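Local coordinates for STBB protein (Escherichia coli, PDB 2JD3) that probably binds the centromere-like parC DNA of plasmid pB171 as a ribbon-helix-helix dimer and links it to actin-like ParM filaments during plasmid segregation, at residues A[13-16]-A[20-23]; A[8-13]-A[42-47]; A[58-63]-A[75-80]. All coordinates share one frame; numbering follows the deposited sequence.

Interaction 1: A[13-16]-A[20-23]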
loop_
_atom_site.group_PDB
_atom_site.type_symbol
_atom_site.label_atom_id
_atom_site.label_comp_id
_atom_site.label_asym_id
_atom_site.label_seq_id
_atom_site.Cartn_x
_atom_site.Cartn_y
_atom_site.Cartn_z
ATOM N N TYR A 13 -6.551 6.776 13.338
ATOM C CA TYR A 13 -6.195 6.100 14.583
ATOM C C TYR A 13 -5.786 4.641 14.442
ATOM O O TYR A 13 -6.443 3.864 13.747
ATOM C CB TYR A 13 -7.362 6.158 15.582
ATOM C CG TYR A 13 -7.791 7.551 15.955
ATOM C CD1 TYR A 13 -8.832 8.183 15.281
ATOM C CD2 TYR A 13 -7.111 8.267 16.940
ATOM C CE1 TYR A 13 -9.181 9.498 15.570
ATOM C CE2 TYR A 13 -7.452 9.580 17.236
ATOM C CZ TYR A 13 -8.485 10.193 16.546
ATOM O OH TYR A 13 -8.789 11.512 16.806
ATOM N N LEU A 14 -4.706 4.277 15.126
ATOM C CA LEU A 14 -4.230 2.904 15.140
ATOM C C LEU A 14 -4.647 2.312 16.492
ATOM O O LEU A 14 -5.009 3.053 17.412
ATOM C CB LEU A 14 -2.709 2.854 14.982
ATOM C CG LEU A 14 -2.164 3.209 13.597
ATOM C CD1 LEU A 14 -0.681 2.877 13.521
ATOM C CD2 LEU A 14 -2.917 2.431 12.543
ATOM N N HIS A 15 -4.601 0.987 16.609
ATOM C CA HIS A 15 -4.991 0.302 17.838
ATOM C C HIS A 15 -3.919 -0.679 18.274
ATOM O O HIS A 15 -3.980 -1.868 17.937
ATOM C CB HIS A 15 -6.288 -0.458 17.617
ATOM C CG HIS A 15 -7.423 0.409 17.182
ATOM N ND1 HIS A 15 -7.935 1.413 17.974
ATOM C CD2 HIS A 15 -8.139 0.430 16.035
ATOM C CE1 HIS A 15 -8.919 2.016 17.332
ATOM N NE2 HIS A 15 -9.064 1.439 16.153
ATOM N N PRO A 16 -2.929 -0.199 19.046
ATOM C CA PRO A 16 -1.822 -1.023 19.540
ATOM C C PRO A 16 -2.215 -2.426 20.000
ATOM O O PRO A 16 -1.431 -3.370 19.847
ATOM C CB PRO A 16 -1.225 -0.166 20.654
ATOM C CG PRO A 16 -2.344 0.782 21.017
ATOM C CD PRO A 16 -2.918 1.120 19.693
ATOM N N ALA A 20 -1.226 -6.130 13.781
ATOM C CA ALA A 20 -0.937 -5.227 12.677
ATOM C C ALA A 20 -0.663 -3.810 13.145
ATOM O O ALA A 20 0.379 -3.252 12.821
ATOM C CB ALA A 20 -2.086 -5.238 11.681
ATOM N N ASP A 21 -1.582 -3.225 13.907
ATOM C CA ASP A 21 -1.374 -1.858 14.379
ATOM C C ASP A 21 -0.083 -1.737 15.180
ATOM O O ASP A 21 0.662 -0.766 15.039
ATOM C CB ASP A 21 -2.553 -1.388 15.234
ATOM C CG ASP A 21 -3.867 -1.451 14.492
ATOM O OD1 ASP A 21 -4.560 -0.414 14.403
ATOM O OD2 ASP A 21 -4.206 -2.545 13.993
ATOM N N PHE A 22 0.192 -2.729 16.015
ATOM C CA PHE A 22 1.400 -2.684 16.818
ATOM C C PHE A 22 2.640 -2.779 15.949
ATOM O O PHE A 22 3.607 -2.064 16.162
ATOM C CB PHE A 22 1.418 -3.817 17.844
ATOM C CG PHE A 22 2.521 -3.688 18.852
ATOM C CD1 PHE A 22 2.458 -2.710 19.846
ATOM C CD2 PHE A 22 3.646 -4.505 18.783
ATOM C CE1 PHE A 22 3.499 -2.545 20.753
ATOM C CE2 PHE A 22 4.693 -4.349 19.684
ATOM C CZ PHE A 22 4.622 -3.369 20.671
ATOM N N GLN A 23 2.619 -3.668 14.970
ATOM C CA GLN A 23 3.769 -3.825 14.094
ATOM C C GLN A 23 4.015 -2.526 13.320
ATOM O O GLN A 23 5.154 -2.206 12.968
ATOM C CB GLN A 23 3.544 -5.010 13.146
ATOM C CG GLN A 23 4.616 -5.176 12.105
ATOM C CD GLN A 23 4.530 -6.504 11.369
ATOM O OE1 GLN A 23 5.030 -6.633 10.242
ATOM N NE2 GLN A 23 3.912 -7.508 12.005
#
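Asp-21 reaches from the helix 20-23 to the backbone of 13-16, where the strand gives way to a turn, and one polar bond dominates the contact. The amide N of His-15 donates to Asp-21 OD1 at 2.6 Å, with an N-H...O angle of 152°. The donor stands above the carboxylate plane, 36° out of it. With CG anti to its own carbonyl carbon (chi1 -58°), Asp-21 directs the carboxylate at the chain just where the strand ends. A short acid suits this place: the helix lies near the turn, and a one-carbon spacer is enough to bring the carboxylate to the amide.

Van der Waals contacts of carbon with oxygen surround the bond. Leu-14 brings CD2 to 3.8 Å from Asp-21 OD1, so a branched aliphatic group lines one flank of the carboxylate. The His-15 side chain runs beside that of Asp-21 and points the same way, its ring plane turned 37° from the carboxylate. Farther along, the CB of Phe-22 rests 3.5 Å from the backbone O of Pro-16, a proline fitting the turn that joins the ribbon strand to the first helix of the ribbon-helix-helix fold.

Asp-21 OD2 forms a salt bridge with Arg-41 of the second subunit. One buried acid therefore fastens the turn and crosses the dimer interface; the nearby arginine would be expected to favour the ionised carboxylate.

Interaction 2: A[8-13]-A[42-47]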
loop_
_atom_site.group_PDB
_atom_site.type_symbol
_atom_site.label_atom_id
_atom_site.label_comp_id
_atom_site.label_asym_id
_atom_site.label_seq_id
_atom_site.Cartn_x
_atom_site.Cartn_y
_atom_site.Cartn_z
ATOM N N LYS A 8 -4.386 19.947 2.631
ATOM C CA LYS A 8 -5.459 19.259 3.344
ATOM C C LYS A 8 -4.886 18.438 4.492
ATOM O O LYS A 8 -3.738 18.002 4.441
ATOM C CB LYS A 8 -6.214 18.346 2.378
ATOM C CG LYS A 8 -7.475 17.709 2.942
ATOM C CD LYS A 8 -8.538 18.748 3.279
ATOM C CE LYS A 8 -9.933 18.262 2.884
ATOM N NZ LYS A 8 -10.293 16.951 3.503
ATOM N N LYS A 9 -5.687 18.225 5.529
ATOM C CA LYS A 9 -5.231 17.465 6.690
ATOM C C LYS A 9 -6.118 16.266 7.006
ATOM O O LYS A 9 -7.340 16.346 6.897
ATOM C CB LYS A 9 -5.156 18.381 7.910
ATOM C CG LYS A 9 -4.863 17.666 9.207
ATOM C CD LYS A 9 -4.690 18.662 10.331
ATOM C CE LYS A 9 -4.542 17.980 11.681
ATOM N NZ LYS A 9 -4.152 18.940 12.762
ATOM N N TYR A 10 -5.495 15.154 7.388
ATOM C CA TYR A 10 -6.242 13.959 7.730
ATOM C C TYR A 10 -5.801 13.394 9.073
ATOM O O TYR A 10 -4.613 13.418 9.420
ATOM C CB TYR A 10 -6.099 12.895 6.641
ATOM C CG TYR A 10 -6.697 13.306 5.320
ATOM C CD1 TYR A 10 -6.027 14.186 4.473
ATOM C CD2 TYR A 10 -7.952 12.849 4.928
ATOM C CE1 TYR A 10 -6.593 14.605 3.270
ATOM C CE2 TYR A 10 -8.531 13.264 3.724
ATOM C CZ TYR A 10 -7.844 14.142 2.905
ATOM O OH TYR A 10 -8.412 14.577 1.731
ATOM N N THR A 11 -6.779 12.892 9.824
ATOM C CA THR A 11 -6.546 12.315 11.141
ATOM C C THR A 11 -6.974 10.856 11.148
ATOM O O THR A 11 -8.079 10.534 10.726
ATOM C CB THR A 11 -7.346 13.083 12.219
ATOM O OG1 THR A 11 -6.748 14.370 12.433
ATOM C CG2 THR A 11 -7.366 12.315 13.531
ATOM N N LEU A 12 -6.106 9.973 11.630
ATOM C CA LEU A 12 -6.432 8.551 11.667
ATOM C C LEU A 12 -5.963 7.916 12.980
ATOM O O LEU A 12 -5.083 8.450 13.657
ATOM C CB LEU A 12 -5.799 7.847 10.457
ATOM C CG LEU A 12 -4.274 7.800 10.367
ATOM C CD1 LEU A 12 -3.766 6.553 11.068
ATOM C CD2 LEU A 12 -3.837 7.770 8.926
ATOM N N TYR A 13 -6.551 6.776 13.338
ATOM C CA TYR A 13 -6.195 6.100 14.583
ATOM C C TYR A 13 -5.786 4.641 14.442
ATOM O O TYR A 13 -6.443 3.864 13.747
ATOM C CB TYR A 13 -7.362 6.158 15.582
ATOM C CG TYR A 13 -7.791 7.551 15.955
ATOM C CD1 TYR A 13 -8.832 8.183 15.281
ATOM C CD2 TYR A 13 -7.111 8.267 16.940
ATOM C CE1 TYR A 13 -9.181 9.498 15.570
ATOM C CE2 TYR A 13 -7.452 9.580 17.236
ATOM C CZ TYR A 13 -8.485 10.193 16.546
ATOM O OH TYR A 13 -8.789 11.512 16.806
ATOM N N ASN A 42 3.185 9.521 2.117
ATOM C CA ASN A 42 3.476 8.470 1.148
ATOM C C ASN A 42 2.766 7.162 1.503
ATOM O O ASN A 42 2.172 6.506 0.642
ATOM C CB ASN A 42 4.982 8.241 1.072
ATOM C CG ASN A 42 5.686 9.281 0.221
ATOM O OD1 ASN A 42 6.810 9.675 0.518
ATOM N ND2 ASN A 42 5.034 9.717 -0.854
ATOM N N ALA A 43 2.823 6.793 2.775
ATOM C CA ALA A 43 2.179 5.574 3.224
ATOM C C ALA A 43 0.676 5.693 3.021
ATOM O O ALA A 43 0.013 4.731 2.637
ATOM C CB ALA A 43 2.497 5.329 4.679
ATOM N N PHE A 44 0.137 6.879 3.274
ATOM C CA PHE A 44 -1.292 7.123 3.113
ATOM C C PHE A 44 -1.694 7.066 1.628
ATOM O O PHE A 44 -2.553 6.268 1.244
ATOM C CB PHE A 44 -1.645 8.494 3.698
ATOM C CG PHE A 44 -3.120 8.768 3.778
ATOM C CD1 PHE A 44 -3.923 8.068 4.674
ATOM C CD2 PHE A 44 -3.702 9.752 2.986
ATOM C CE1 PHE A 44 -5.288 8.346 4.786
ATOM C CE2 PHE A 44 -5.063 10.042 3.087
ATOM C CZ PHE A 44 -5.859 9.336 3.990
ATOM N N ILE A 45 -1.060 7.902 0.799
ATOM C CA ILE A 45 -1.364 7.945 -0.631
ATOM C C ILE A 45 -1.274 6.573 -1.307
ATOM O O ILE A 45 -2.184 6.173 -2.037
ATOM C CB ILE A 45 -0.447 8.950 -1.385
ATOM C CG1 ILE A 45 -0.742 10.377 -0.913
ATOM C CG2 ILE A 45 -0.692 8.854 -2.886
ATOM C CD1 ILE A 45 0.113 11.455 -1.549
ATOM N N SER A 46 -0.188 5.848 -1.060
ATOM C CA SER A 46 -0.038 4.531 -1.662
ATOM C C SER A 46 -1.069 3.558 -1.088
ATOM O O SER A 46 -1.493 2.618 -1.765
ATOM C CB SER A 46 1.379 4.007 -1.440
ATOM O OG SER A 46 1.696 4.072 -0.074
ATOM N N GLY A 47 -1.467 3.784 0.159
ATOM C CA GLY A 47 -2.471 2.933 0.775
ATOM C C GLY A 47 -3.779 3.122 0.022
ATOM O O GLY A 47 -4.469 2.168 -0.324
#
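Phe-44 points from the helix 42-47 toward the inner face of strand 8-13 and meets Tyr-10 and Leu-12, two residues whose side chains both project to that face. The Tyr-10 and Phe-44 side chains run at about a right angle to each other. Their ring planes are inclined by 39°, with centroids 5.4 Å apart. Phe-44 CE2 lies over one face of the tyrosine ring, offset toward its rim, and the nearest approach is Tyr-10 CD2 to Phe-44 CZ at 4.2 Å. A chi1 of -171° holds the Phe-44 ring out from the helix, away from the backbone N and toward the strand.

Leu-12 adds a methyl beside the same ring: its CD2 is 4.3 Å from Phe-44 CD1. Large side chains suit these positions because the nearest CA atoms, those of Tyr-10 and Phe-44, are still 9.6 Å apart.

Phe-40 of the second subunit meets the Phe-44 ring edge-to-face and also touches the Tyr-10 ring. All three touching residues are buried and the contact between them is apolar, held by dispersion and the exclusion of water; its aromatic cluster joins the ribbon to the helices of both subunits in the ribbon-helix-helix dimer.

Interaction 3: A[58-63]-A[75-80]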
loop_
_atom_site.group_PDB
_atom_site.type_symbol
_atom_site.label_atom_id
_atom_site.label_comp_id
_atom_site.label_asym_id
_atom_site.label_seq_id
_atom_site.Cartn_x
_atom_site.Cartn_y
_atom_site.Cartn_z
ATOM N N PRO A 58 -6.544 -2.859 0.726
ATOM C CA PRO A 58 -5.942 -2.325 1.950
ATOM C C PRO A 58 -6.399 -2.996 3.243
ATOM O O PRO A 58 -5.704 -2.918 4.248
ATOM C CB PRO A 58 -6.253 -0.824 1.888
ATOM C CG PRO A 58 -7.438 -0.746 1.010
ATOM C CD PRO A 58 -7.198 -1.795 -0.048
ATOM N N VAL A 59 -7.548 -3.659 3.251
ATOM C CA VAL A 59 -7.930 -4.337 4.487
ATOM C C VAL A 59 -7.380 -5.773 4.462
ATOM O O VAL A 59 -7.180 -6.386 5.495
ATOM C CB VAL A 59 -9.489 -4.263 4.762
ATOM C CG1 VAL A 59 -10.206 -3.621 3.585
ATOM C CG2 VAL A 59 -10.046 -5.629 5.102
ATOM N N LEU A 60 -7.096 -6.298 3.281
ATOM C CA LEU A 60 -6.505 -7.631 3.188
ATOM C C LEU A 60 -5.045 -7.554 3.670
ATOM O O LEU A 60 -4.559 -8.446 4.373
ATOM C CB LEU A 60 -6.517 -8.125 1.734
ATOM C CG LEU A 60 -7.388 -9.294 1.270
ATOM C CD1 LEU A 60 -8.410 -9.659 2.314
ATOM C CD2 LEU A 60 -8.064 -8.898 -0.026
ATOM N N LEU A 61 -4.340 -6.497 3.267
ATOM C CA LEU A 61 -2.947 -6.334 3.667
ATOM C C LEU A 61 -2.880 -6.079 5.148
ATOM O O LEU A 61 -2.025 -6.630 5.833
ATOM C CB LEU A 61 -2.263 -5.171 2.940
ATOM C CG LEU A 61 -1.908 -5.238 1.453
ATOM C CD1 LEU A 61 -0.929 -4.116 1.158
ATOM C CD2 LEU A 61 -1.268 -6.548 1.094
ATOM N N THR A 62 -3.771 -5.240 5.658
ATOM C CA THR A 62 -3.736 -4.962 7.086
ATOM C C THR A 62 -3.930 -6.262 7.837
ATOM O O THR A 62 -3.153 -6.599 8.727
ATOM C CB THR A 62 -4.835 -3.997 7.518
ATOM O OG1 THR A 62 -4.562 -2.698 6.994
ATOM C CG2 THR A 62 -4.893 -3.917 9.020
ATOM N N ALA A 63 -4.968 -6.996 7.451
ATOM C CA ALA A 63 -5.306 -8.261 8.076
ATOM C C ALA A 63 -4.171 -9.301 8.048
ATOM O O ALA A 63 -3.886 -9.937 9.061
ATOM C CB ALA A 63 -6.563 -8.821 7.419
ATOM N N VAL A 75 1.816 -9.608 -3.881
ATOM C CA VAL A 75 1.487 -10.010 -5.245
ATOM C C VAL A 75 0.301 -10.965 -5.241
ATOM O O VAL A 75 -0.582 -10.887 -6.098
ATOM C CB VAL A 75 2.686 -10.692 -5.952
ATOM C CG1 VAL A 75 2.324 -11.021 -7.384
ATOM C CG2 VAL A 75 3.896 -9.783 -5.927
ATOM N N THR A 76 0.277 -11.859 -4.261
ATOM C CA THR A 76 -0.802 -12.828 -4.140
ATOM C C THR A 76 -2.149 -12.156 -3.888
ATOM O O THR A 76 -3.098 -12.340 -4.655
ATOM C CB THR A 76 -0.508 -13.809 -3.015
ATOM O OG1 THR A 76 0.696 -14.524 -3.325
ATOM C CG2 THR A 76 -1.663 -14.784 -2.844
ATOM N N LEU A 77 -2.242 -11.383 -2.813
ATOM C CA LEU A 77 -3.480 -10.679 -2.511
ATOM C C LEU A 77 -3.885 -9.855 -3.734
ATOM O O LEU A 77 -5.063 -9.712 -4.053
ATOM C CB LEU A 77 -3.268 -9.768 -1.308
ATOM C CG LEU A 77 -3.590 -10.335 0.074
ATOM C CD1 LEU A 77 -3.429 -11.833 0.105
ATOM C CD2 LEU A 77 -2.691 -9.680 1.089
ATOM N N LEU A 78 -2.885 -9.327 -4.426
ATOM C CA LEU A 78 -3.109 -8.517 -5.609
ATOM C C LEU A 78 -3.835 -9.273 -6.716
ATOM O O LEU A 78 -4.744 -8.744 -7.360
ATOM C CB LEU A 78 -1.771 -8.032 -6.138
ATOM C CG LEU A 78 -1.571 -6.531 -6.146
ATOM C CD1 LEU A 78 -0.185 -6.249 -6.675
ATOM C CD2 LEU A 78 -2.634 -5.855 -7.000
ATOM N N SER A 79 -3.417 -10.512 -6.953
ATOM C CA SER A 79 -4.026 -11.299 -8.015
ATOM C C SER A 79 -5.371 -11.863 -7.592
ATOM O O SER A 79 -6.311 -11.903 -8.389
ATOM C CB SER A 79 -3.090 -12.427 -8.444
ATOM O OG SER A 79 -2.788 -13.246 -7.346
ATOM N N GLN A 80 -5.464 -12.292 -6.337
ATOM C CA GLN A 80 -6.712 -12.842 -5.822
ATOM C C GLN A 80 -7.762 -11.754 -5.769
ATOM O O GLN A 80 -8.939 -12.022 -5.621
ATOM C CB GLN A 80 -6.510 -13.398 -4.411
ATOM C CG GLN A 80 -5.833 -14.750 -4.362
ATOM C CD GLN A 80 -6.689 -15.845 -4.973
ATOM O OE1 GLN A 80 -6.245 -16.984 -5.123
ATOM N NE2 GLN A 80 -7.930 -15.507 -5.323
#
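The helices 58-63 and 75-80 come closest at Leu-60 and Leu-77, whose CA atoms are 7.1 Å apart, and each presents leucine to the other. Leu-77 carries most of the contact, its side chain meeting both Leu-60 and Leu-61. On the Leu-60 side its CG meets the CB at 4.0 Å, so the touch is to the base of that side chain rather than to its methyl ends. Leu-77 CD2 reaches Leu-61 CD2, methyl against methyl, while staying near the backbone O of Leu-60. The first torsion of Leu-61, -71°, sets its CG beside the backbone N and brings the branched end nearer to the facing helix than its CB would suggest. Leucine suits position 77 because its forked end can touch two neighbours at once.

Within 58-63, Thr-62 OG1 donates to Pro-58 O at 3.0 Å, returning its hydroxyl to the preceding turn of its own helix.

Leu-77 also packs on Leu-57 and Ile-64, so the contact joins helices 56-64 and 71-82 over a wider apolar surface. Leu-61 and Leu-78 extend the packing to Leu-50 and Leu-53 of helix 33-53, and Leu-61 also touches Ser-46 of the second subunit.

Interactions 1 and 2 both use strand 8-14, their segments overlapping at Tyr-13, and their centres lie about 15 Å apart: the first secures the strand's end to helix 19-29, the second its inner face to helix 33-53. That strand pairs antiparallel with its counterpart in the second subunit, the two-stranded ribbon that in this fold family usually reads DNA. Interaction 3 belongs to the later helices, its centre about 18 Å from that of interaction 1 and 19 Å from that of interaction 2, on the opposite side of the chain's centre from the latter. Direct touches join it to both: Ala-20 CB lies 3.4 Å from Thr-62 O, and Gly-47 O 4.1 Å from Pro-58 CB.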